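Local coordinates for putative periplasmic protein (Wolinella succinogenes, PDB 3KN3) that binds glutathione in a periplasmic binding protein fold and is probably a solute receptor, with a possible link to tungstate transport, at residues D22-A27 with I225-S230; K129-W134 with G139-K144. One frame throughout, in Å; residues are numbered along the deposited sequence.

Interaction 1 (D22-A27 with I225-S230); sequences DVLAPA and IDWIVS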
ATOM      1  N   ASP A  22      -5.002  10.990   8.761  1.00 31.25           N
ATOM      2  CA  ASP A  22      -5.787  11.422   9.907  1.00 32.29           C
ATOM      3  C   ASP A  22      -5.163  10.945  11.200  1.00 34.12           C
ATOM      4  O   ASP A  22      -5.461  11.462  12.265  1.00 31.08           O
ATOM      5  CB  ASP A  22      -7.210  10.895   9.779  1.00 37.18           C
ATOM      6  CG  ASP A  22      -7.871  11.366   8.507  1.00 48.07           C
ATOM      7  OD1 ASP A  22      -7.813  10.627   7.500  1.00 51.49           O
ATOM      8  OD2 ASP A  22      -8.407  12.495   8.503  1.00 52.63           O
ATOM      9  N   VAL A  23      -4.292   9.948  11.099  1.00 36.48           N
ATOM     10  CA  VAL A  23      -3.542   9.505  12.249  1.00 36.61           C
ATOM     11  C   VAL A  23      -2.312  10.405  12.435  1.00 42.48           C
ATOM     12  O   VAL A  23      -2.081  10.930  13.524  1.00 41.52           O
ATOM     13  CB  VAL A  23      -3.104   8.058  12.097  1.00 38.02           C
ATOM     14  CG1 VAL A  23      -2.291   7.638  13.306  1.00 38.07           C
ATOM     15  CG2 VAL A  23      -4.321   7.148  11.918  1.00 37.54           C
ATOM     16  N   LEU A  24      -1.542  10.585  11.362  1.00 38.42           N
ATOM     17  CA  LEU A  24      -0.318  11.385  11.392  1.00 31.40           C
ATOM     18  C   LEU A  24      -0.544  12.857  11.748  1.00 29.55           C
ATOM     19  O   LEU A  24       0.212  13.424  12.514  1.00 33.90           O
ATOM     20  CB  LEU A  24       0.420  11.263  10.062  1.00 29.30           C
ATOM     21  CG  LEU A  24       0.862   9.828   9.741  1.00 30.75           C
ATOM     22  CD1 LEU A  24       1.442   9.699   8.344  1.00 25.88           C
ATOM     23  CD2 LEU A  24       1.868   9.360  10.779  1.00 30.88           C
ATOM     24  N   ALA A  25      -1.605  13.461  11.221  1.00 30.36           N
ATOM     25  CA  ALA A  25      -1.811  14.905  11.374  1.00 34.59           C
ATOM     26  C   ALA A  25      -1.963  15.402  12.820  1.00 42.12           C
ATOM     27  O   ALA A  25      -1.312  16.367  13.210  1.00 40.77           O
ATOM     28  CB  ALA A  25      -2.966  15.396  10.505  1.00 24.37           C
ATOM     29  N   PRO A  26      -2.826  14.754  13.616  1.00 43.26           N
ATOM     30  CA  PRO A  26      -2.946  15.191  15.012  1.00 42.62           C
ATOM     31  C   PRO A  26      -1.638  14.982  15.773  1.00 38.08           C
ATOM     32  O   PRO A  26      -1.250  15.827  16.582  1.00 32.60           O
ATOM     33  CB  PRO A  26      -4.037  14.273  15.575  1.00 44.92           C
ATOM     34  CG  PRO A  26      -4.759  13.752  14.381  1.00 44.75           C
ATOM     35  CD  PRO A  26      -3.720  13.627  13.317  1.00 39.67           C
ATOM     36  N   ALA A  27      -0.958  13.873  15.511  1.00 36.18           N
ATOM     37  CA  ALA A  27       0.311  13.618  16.187  1.00 37.39           C
ATOM     38  C   ALA A  27       1.370  14.659  15.811  1.00 39.95           C
ATOM     39  O   ALA A  27       2.171  15.064  16.651  1.00 41.58           O
ATOM     40  CB  ALA A  27       0.807  12.220  15.888  1.00 31.80           C
ATOM     41  N   ILE A 225       9.324  15.318   7.151  1.00 27.32           N
ATOM     42  CA  ILE A 225       9.991  14.083   6.773  1.00 25.87           C
ATOM     43  C   ILE A 225      10.911  13.592   7.891  1.00 30.73           C
ATOM     44  O   ILE A 225      10.954  12.402   8.191  1.00 37.61           O
ATOM     45  CB  ILE A 225      10.770  14.253   5.442  1.00 28.33           C
ATOM     46  CG1 ILE A 225       9.807  14.253   4.255  1.00 27.47           C
ATOM     47  CG2 ILE A 225      11.826  13.177   5.280  1.00 20.85           C
ATOM     48  CD1 ILE A 225      10.478  14.620   2.952  1.00 27.75           C
ATOM     49  N   ASP A 226      11.641  14.505   8.517  1.00 32.73           N
ATOM     50  CA  ASP A 226      12.529  14.119   9.608  1.00 31.72           C
ATOM     51  C   ASP A 226      11.707  13.562  10.775  1.00 36.16           C
ATOM     52  O   ASP A 226      12.091  12.591  11.421  1.00 38.54           O
ATOM     53  CB  ASP A 226      13.385  15.300  10.067  1.00 31.58           C
ATOM     54  CG  ASP A 226      14.419  15.732   9.028  1.00 39.47           C
ATOM     55  OD1 ASP A 226      14.660  14.981   8.060  1.00 36.53           O
ATOM     56  OD2 ASP A 226      15.003  16.830   9.191  1.00 43.76           O
ATOM     57  N   TRP A 227      10.559  14.176  11.032  1.00 35.10           N
ATOM     58  CA  TRP A 227       9.684  13.730  12.116  1.00 30.93           C
ATOM     59  C   TRP A 227       9.255  12.276  11.885  1.00 34.38           C
ATOM     60  O   TRP A 227       9.390  11.427  12.763  1.00 37.70           O
ATOM     61  CB  TRP A 227       8.484  14.670  12.203  1.00 28.46           C
ATOM     62  CG  TRP A 227       7.428  14.292  13.178  1.00 31.64           C
ATOM     63  CD1 TRP A 227       7.468  14.455  14.527  1.00 28.58           C
ATOM     64  CD2 TRP A 227       6.149  13.725  12.880  1.00 29.96           C
ATOM     65  NE1 TRP A 227       6.310  14.000  15.094  1.00 30.54           N
ATOM     66  CE2 TRP A 227       5.478  13.550  14.103  1.00 33.15           C
ATOM     67  CE3 TRP A 227       5.510  13.339  11.698  1.00 32.51           C
ATOM     68  CZ2 TRP A 227       4.186  13.007  14.181  1.00 33.08           C
ATOM     69  CZ3 TRP A 227       4.231  12.793  11.778  1.00 33.47           C
ATOM     70  CH2 TRP A 227       3.587  12.633  13.011  1.00 33.81           C
ATOM     71  N   ILE A 228       8.768  12.001  10.682  1.00 29.47           N
ATOM     72  CA  ILE A 228       8.351  10.666  10.278  1.00 36.47           C
ATOM     73  C   ILE A 228       9.488   9.640  10.414  1.00 44.57           C
ATOM     74  O   ILE A 228       9.320   8.536  10.917  1.00 47.24           O
ATOM     75  CB  ILE A 228       7.918  10.708   8.812  1.00 35.64           C
ATOM     76  CG1 ILE A 228       6.535  11.356   8.687  1.00 30.97           C
ATOM     77  CG2 ILE A 228       7.963   9.321   8.206  1.00 37.24           C
ATOM     78  CD1 ILE A 228       5.396  10.435   9.034  1.00 27.53           C
ATOM     79  N   VAL A 229      10.660  10.038   9.969  1.00 44.68           N
ATOM     80  CA  VAL A 229      11.810   9.167   9.944  1.00 43.75           C
ATOM     81  C   VAL A 229      12.407   8.948  11.344  1.00 53.72           C
ATOM     82  O   VAL A 229      13.114   7.968  11.573  1.00 57.54           O
ATOM     83  CB  VAL A 229      12.836   9.776   8.982  1.00 37.57           C
ATOM     84  CG1 VAL A 229      14.189   9.892   9.622  1.00 36.00           C
ATOM     85  CG2 VAL A 229      12.846   9.020   7.662  1.00 30.57           C
ATOM     86  N   SER A 230      12.092   9.846  12.283  1.00 54.51           N
ATOM     87  CA  SER A 230      12.625   9.777  13.652  1.00 53.19           C
ATOM     88  C   SER A 230      12.233   8.491  14.370  1.00 57.95           C
ATOM     89  O   SER A 230      11.133   7.963  14.168  1.00 52.34           O
ATOM     90  CB  SER A 230      12.176  10.983  14.492  1.00 46.34           C
ATOM     91  OG  SER A 230      10.992  10.703  15.223  1.00 43.78           O
TER

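Interaction 2 (K129-W134 with G139-K144); sequences KEREVW and GKIPEK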
ATOM      1  N   LYS A 129       1.245  -5.135  -7.215  1.00 31.56           N
ATOM      2  CA  LYS A 129       1.949  -5.686  -6.069  1.00 35.33           C
ATOM      3  C   LYS A 129       1.929  -7.208  -6.091  1.00 31.24           C
ATOM      4  O   LYS A 129       2.955  -7.847  -5.921  1.00 35.15           O
ATOM      5  CB  LYS A 129       1.316  -5.211  -4.770  1.00 38.28           C
ATOM      6  CG  LYS A 129       1.943  -5.843  -3.552  1.00 37.30           C
ATOM      7  CD  LYS A 129       3.432  -5.594  -3.535  1.00 39.77           C
ATOM      8  CE  LYS A 129       4.017  -5.894  -2.166  1.00 44.13           C
ATOM      9  NZ  LYS A 129       5.440  -5.504  -2.096  1.00 44.55           N
ATOM     10  N   GLU A 130       0.744  -7.770  -6.292  1.00 29.33           N
ATOM     11  CA  GLU A 130       0.559  -9.217  -6.347  1.00 28.71           C
ATOM     12  C   GLU A 130       1.373  -9.832  -7.476  1.00 29.66           C
ATOM     13  O   GLU A 130       1.925 -10.909  -7.321  1.00 33.25           O
ATOM     14  CB  GLU A 130      -0.929  -9.560  -6.509  1.00 29.63           C
ATOM     15  CG  GLU A 130      -1.212 -11.023  -6.788  1.00 30.62           C
ATOM     16  CD  GLU A 130      -1.734 -11.244  -8.187  1.00 33.72           C
ATOM     17  OE1 GLU A 130      -2.528 -10.398  -8.642  1.00 34.10           O
ATOM     18  OE2 GLU A 130      -1.356 -12.255  -8.824  1.00 33.01           O
ATOM     19  N   ARG A 131       1.442  -9.143  -8.611  1.00 31.45           N
ATOM     20  CA  ARG A 131       2.304  -9.568  -9.707  1.00 30.34           C
ATOM     21  C   ARG A 131       3.762  -9.567  -9.275  1.00 31.38           C
ATOM     22  O   ARG A 131       4.505 -10.493  -9.581  1.00 31.33           O
ATOM     23  CB  ARG A 131       2.094  -8.682 -10.940  1.00 34.84           C
ATOM     24  CG  ARG A 131       0.755  -8.938 -11.623  1.00 42.44           C
ATOM     25  CD  ARG A 131       0.411  -7.899 -12.681  1.00 45.02           C
ATOM     26  NE  ARG A 131       1.320  -7.936 -13.820  1.00 45.69           N
ATOM     27  CZ  ARG A 131       1.314  -8.890 -14.746  1.00 47.85           C
ATOM     28  NH1 ARG A 131       2.182  -8.845 -15.752  1.00 47.55           N
ATOM     29  NH2 ARG A 131       0.448  -9.893 -14.662  1.00 45.78           N
ATOM     30  N   GLU A 132       4.174  -8.531  -8.550  1.00 38.04           N
ATOM     31  CA  GLU A 132       5.535  -8.472  -8.037  1.00 35.28           C
ATOM     32  C   GLU A 132       5.836  -9.664  -7.127  1.00 35.40           C
ATOM     33  O   GLU A 132       6.911 -10.258  -7.195  1.00 35.60           O
ATOM     34  CB  GLU A 132       5.775  -7.160  -7.293  1.00 47.48           C
ATOM     35  CG  GLU A 132       6.899  -6.306  -7.875  1.00 68.40           C
ATOM     36  CD  GLU A 132       8.301  -6.884  -7.637  1.00 84.51           C
ATOM     37  OE1 GLU A 132       9.211  -6.094  -7.294  1.00 91.68           O
ATOM     38  OE2 GLU A 132       8.502  -8.112  -7.795  1.00 84.02           O
ATOM     39  N   VAL A 133       4.883 -10.021  -6.277  1.00 28.48           N
ATOM     40  CA  VAL A 133       5.097 -11.140  -5.370  1.00 26.25           C
ATOM     41  C   VAL A 133       5.330 -12.486  -6.093  1.00 34.59           C
ATOM     42  O   VAL A 133       6.214 -13.252  -5.679  1.00 32.38           O
ATOM     43  CB  VAL A 133       3.960 -11.247  -4.346  1.00 30.52           C
ATOM     44  CG1 VAL A 133       4.179 -12.441  -3.423  1.00 33.36           C
ATOM     45  CG2 VAL A 133       3.845  -9.938  -3.546  1.00 25.75           C
ATOM     46  N   TRP A 134       4.546 -12.769  -7.148  1.00 33.30           N
ATOM     47  CA  TRP A 134       4.709 -13.998  -7.947  1.00 29.34           C
ATOM     48  C   TRP A 134       6.060 -14.015  -8.643  1.00 26.22           C
ATOM     49  O   TRP A 134       6.718 -15.037  -8.725  1.00 29.05           O
ATOM     50  CB  TRP A 134       3.593 -14.166  -9.009  1.00 24.07           C
ATOM     51  CG  TRP A 134       2.309 -14.643  -8.436  1.00 28.02           C
ATOM     52  CD1 TRP A 134       1.184 -13.905  -8.218  1.00 28.60           C
ATOM     53  CD2 TRP A 134       2.017 -15.964  -7.964  1.00 29.64           C
ATOM     54  NE1 TRP A 134       0.212 -14.682  -7.638  1.00 27.70           N
ATOM     55  CE2 TRP A 134       0.697 -15.951  -7.475  1.00 26.89           C
ATOM     56  CE3 TRP A 134       2.741 -17.156  -7.915  1.00 25.39           C
ATOM     57  CZ2 TRP A 134       0.092 -17.080  -6.943  1.00 23.95           C
ATOM     58  CZ3 TRP A 134       2.142 -18.271  -7.390  1.00 29.17           C
ATOM     59  CH2 TRP A 134       0.831 -18.230  -6.908  1.00 27.69           C
ATOM     60  N   GLY A 139       9.779 -16.373 -10.108  1.00 25.85           N
ATOM     61  CA  GLY A 139      10.487 -15.803 -11.240  1.00 34.12           C
ATOM     62  C   GLY A 139       9.600 -15.563 -12.459  1.00 43.35           C
ATOM     63  O   GLY A 139      10.082 -15.177 -13.522  1.00 42.31           O
ATOM     64  N   LYS A 140       8.298 -15.787 -12.305  1.00 42.43           N
ATOM     65  CA  LYS A 140       7.339 -15.547 -13.382  1.00 36.44           C
ATOM     66  C   LYS A 140       5.924 -15.375 -12.834  1.00 36.90           C
ATOM     67  O   LYS A 140       5.587 -15.892 -11.766  1.00 37.51           O
ATOM     68  CB  LYS A 140       7.348 -16.693 -14.382  1.00 33.57           C
ATOM     69  CG  LYS A 140       6.927 -18.009 -13.771  1.00 43.93           C
ATOM     70  CD  LYS A 140       6.484 -18.987 -14.830  1.00 60.47           C
ATOM     71  CE  LYS A 140       5.968 -20.278 -14.204  1.00 71.86           C
ATOM     72  NZ  LYS A 140       4.828 -20.030 -13.276  1.00 76.93           N
ATOM     73  N   ILE A 141       5.094 -14.639 -13.562  1.00 36.24           N
ATOM     74  CA  ILE A 141       3.686 -14.555 -13.217  1.00 36.98           C
ATOM     75  C   ILE A 141       2.969 -15.696 -13.900  1.00 36.31           C
ATOM     76  O   ILE A 141       3.034 -15.828 -15.111  1.00 43.04           O
ATOM     77  CB  ILE A 141       3.087 -13.261 -13.698  1.00 40.94           C
ATOM     78  CG1 ILE A 141       4.120 -12.141 -13.575  1.00 39.07           C
ATOM     79  CG2 ILE A 141       1.790 -12.981 -12.950  1.00 44.49           C
ATOM     80  CD1 ILE A 141       3.844 -11.169 -12.478  1.00 45.07           C
ATOM     81  N   PRO A 142       2.292 -16.542 -13.122  1.00 35.55           N
ATOM     82  CA  PRO A 142       1.645 -17.737 -13.684  1.00 35.86           C
ATOM     83  C   PRO A 142       0.373 -17.398 -14.487  1.00 39.42           C
ATOM     84  O   PRO A 142      -0.625 -18.111 -14.414  1.00 42.81           O
ATOM     85  CB  PRO A 142       1.299 -18.557 -12.442  1.00 36.39           C
ATOM     86  CG  PRO A 142       1.110 -17.525 -11.353  1.00 36.31           C
ATOM     87  CD  PRO A 142       2.049 -16.386 -11.678  1.00 32.21           C
ATOM     88  N   GLU A 143       0.437 -16.316 -15.254  1.00 37.62           N
ATOM     89  CA  GLU A 143      -0.669 -15.828 -16.076  1.00 42.39           C
ATOM     90  C   GLU A 143      -1.462 -16.854 -16.878  1.00 42.35           C
ATOM     91  O   GLU A 143      -2.611 -16.600 -17.213  1.00 42.89           O
ATOM     92  CB  GLU A 143      -0.161 -14.766 -17.051  1.00 45.07           C
ATOM     93  CG  GLU A 143      -0.476 -13.351 -16.627  1.00 57.18           C
ATOM     94  CD  GLU A 143       0.370 -12.321 -17.355  1.00 62.53           C
ATOM     95  OE1 GLU A 143       0.593 -12.479 -18.571  1.00 67.96           O
ATOM     96  OE2 GLU A 143       0.814 -11.352 -16.706  1.00 59.06           O
ATOM     97  N   LYS A 144      -0.870 -17.987 -17.219  1.00 39.22           N
ATOM     98  CA  LYS A 144      -1.551 -18.897 -18.135  1.00 38.63           C
ATOM     99  C   LYS A 144      -1.913 -20.243 -17.521  1.00 33.15           C
ATOM    100  O   LYS A 144      -2.340 -21.150 -18.235  1.00 33.62           O
ATOM    101  CB  LYS A 144      -0.716 -19.095 -19.404  1.00 47.97           C
ATOM    102  CG  LYS A 144      -0.186 -17.786 -19.991  1.00 59.78           C
ATOM    103  CD  LYS A 144       0.318 -17.931 -21.428  1.00 70.77           C
ATOM    104  CE  LYS A 144       1.704 -18.573 -21.507  1.00 78.56           C
ATOM    105  NZ  LYS A 144       2.160 -18.765 -22.926  1.00 81.22           N
TER

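Interaction 1 (D22-A27 with I225-S230)
Trp227 and Ile228, near the C-terminal end of helix 218-229, pack against Leu24 and Ala27 of helix 20-32 in a helix-helix contact within one lobe of the periplasmic binding protein fold. The two short axes come no closer than 12.2 Å and their directions differ by 106°. A separation this wide has to be bridged by long side chains, and the summed buried surface of 167 Å² is correspondingly small.

The indole of Trp227 makes most of the bridge. With CG anti to the backbone N (chi1 175°), the ring extends across to helix 20-32 and presents the outer carbons of its benzene ring. The CB of Ala27 meets it at the edge, in the ring plane, 3.9 Å from Trp227 CZ2. Backbone atoms approach more obliquely: Ala27 C lies 3.6 Å from Trp227 CZ2, and Leu24 O lies 3.5 Å from Trp227 CH2, so the indole abuts the helix main chain as well as a methyl group. Beside it, Ile228 reaches the two methyls at the end of Leu24. Ile228 CD1 lies 4.1 Å from Leu24 CD2 and equally far from Leu24 CD1; the two side chains cross at about a right angle.

The pyrrole nitrogen of Trp227 is satisfied within the same partner helix, through a hydrogen bond from NE1 to Asp31 OD1, and the ring also meets Tyr28. Trp227 is thereby tied to helix 20-32 by both polar and apolar contacts. On the sheet side, Ile228 rests on Val81 of strand 78-82 and Ile205 of strand 202-208, whereas Ala25 touches Leu36 and Trp38 of strand 35-41, placing both helices against the same mixed sheet.

Interaction 2 (K129-W134 with G139-K144)
Trp134 and Ile141 mark the closest backbone approach, with CA atoms 5.4 Å apart, where the chain leaves helix 125-138 and folds back beside its last turns. The reversal begins at Gly139, whose positive phi of 78° takes it out of helical geometry. Residues 139-144 then run without regular secondary structure, and the fold-back buries 341 Å² between the segments.

Pro142 lies over one face of the Trp134 indole. Its CG stands 4.0 Å from the centroid of the six-membered ring and 18° off the ring normal, which meets the geometry of a CH-pi contact. The proline CD sits nearer the root of the ring, 3.7 Å from Trp134 CG, so two carbons of the pyrrolidine follow the indole surface.

About one turn before Trp134 on the helix, Arg131 receives the end of Ile141 in the bend of its side chain. Ile141 CD1 lies 4.1 Å above the centre of the Arg131 guanidinium plane, although this methyl is modelled uncomfortably close to the Arg131 backbone and its position is doubtful in detail. The arginine chain bends at chi3, which folds its charged group over this methyl and toward Glu143. There Glu143 OE2 enters at the guanidinium edge, using its anti lone pair toward NH2 in a salt bridge; the carboxylate and guanidinium planes are only 21° apart. The modelled distance of 2.5 Å from Arg131 NH2 to Glu143 OE2 is short enough for its exact value to be doubtful, and a second, weak bond joins Arg131 NH1 to the same oxygen at 3.0 Å.

Beyond the two segments, Phe107 of helix 103-113 meets the Trp134 ring, and Phe117 and Tyr148 make edge-to-face contacts with it. Ile141 and Pro142 also rest on Tyr148, packing the helix end and following loop against the start of strand 148-150.

How the interactions relate
The contacts lie on opposite sides of the chain's centre, with their own centres 34 Å apart and nearest atoms about 18 Å apart, so they do not touch. Interaction 1 joins segments 198 residues apart in sequence, and interaction 2, a local fold-back, is nested within that span. The helices of interaction 1 pack on the mixed sheet containing strands 35-41, 78-82 and 202-208; interaction 2 borders the separate five-stranded sheet through strand 148-150. They thus belong to different lobes of the binding-protein fold: one lobe is assembled from both ends of the chain, the other from its middle, and each contact lies wholly within its own lobe, and neither spans the two.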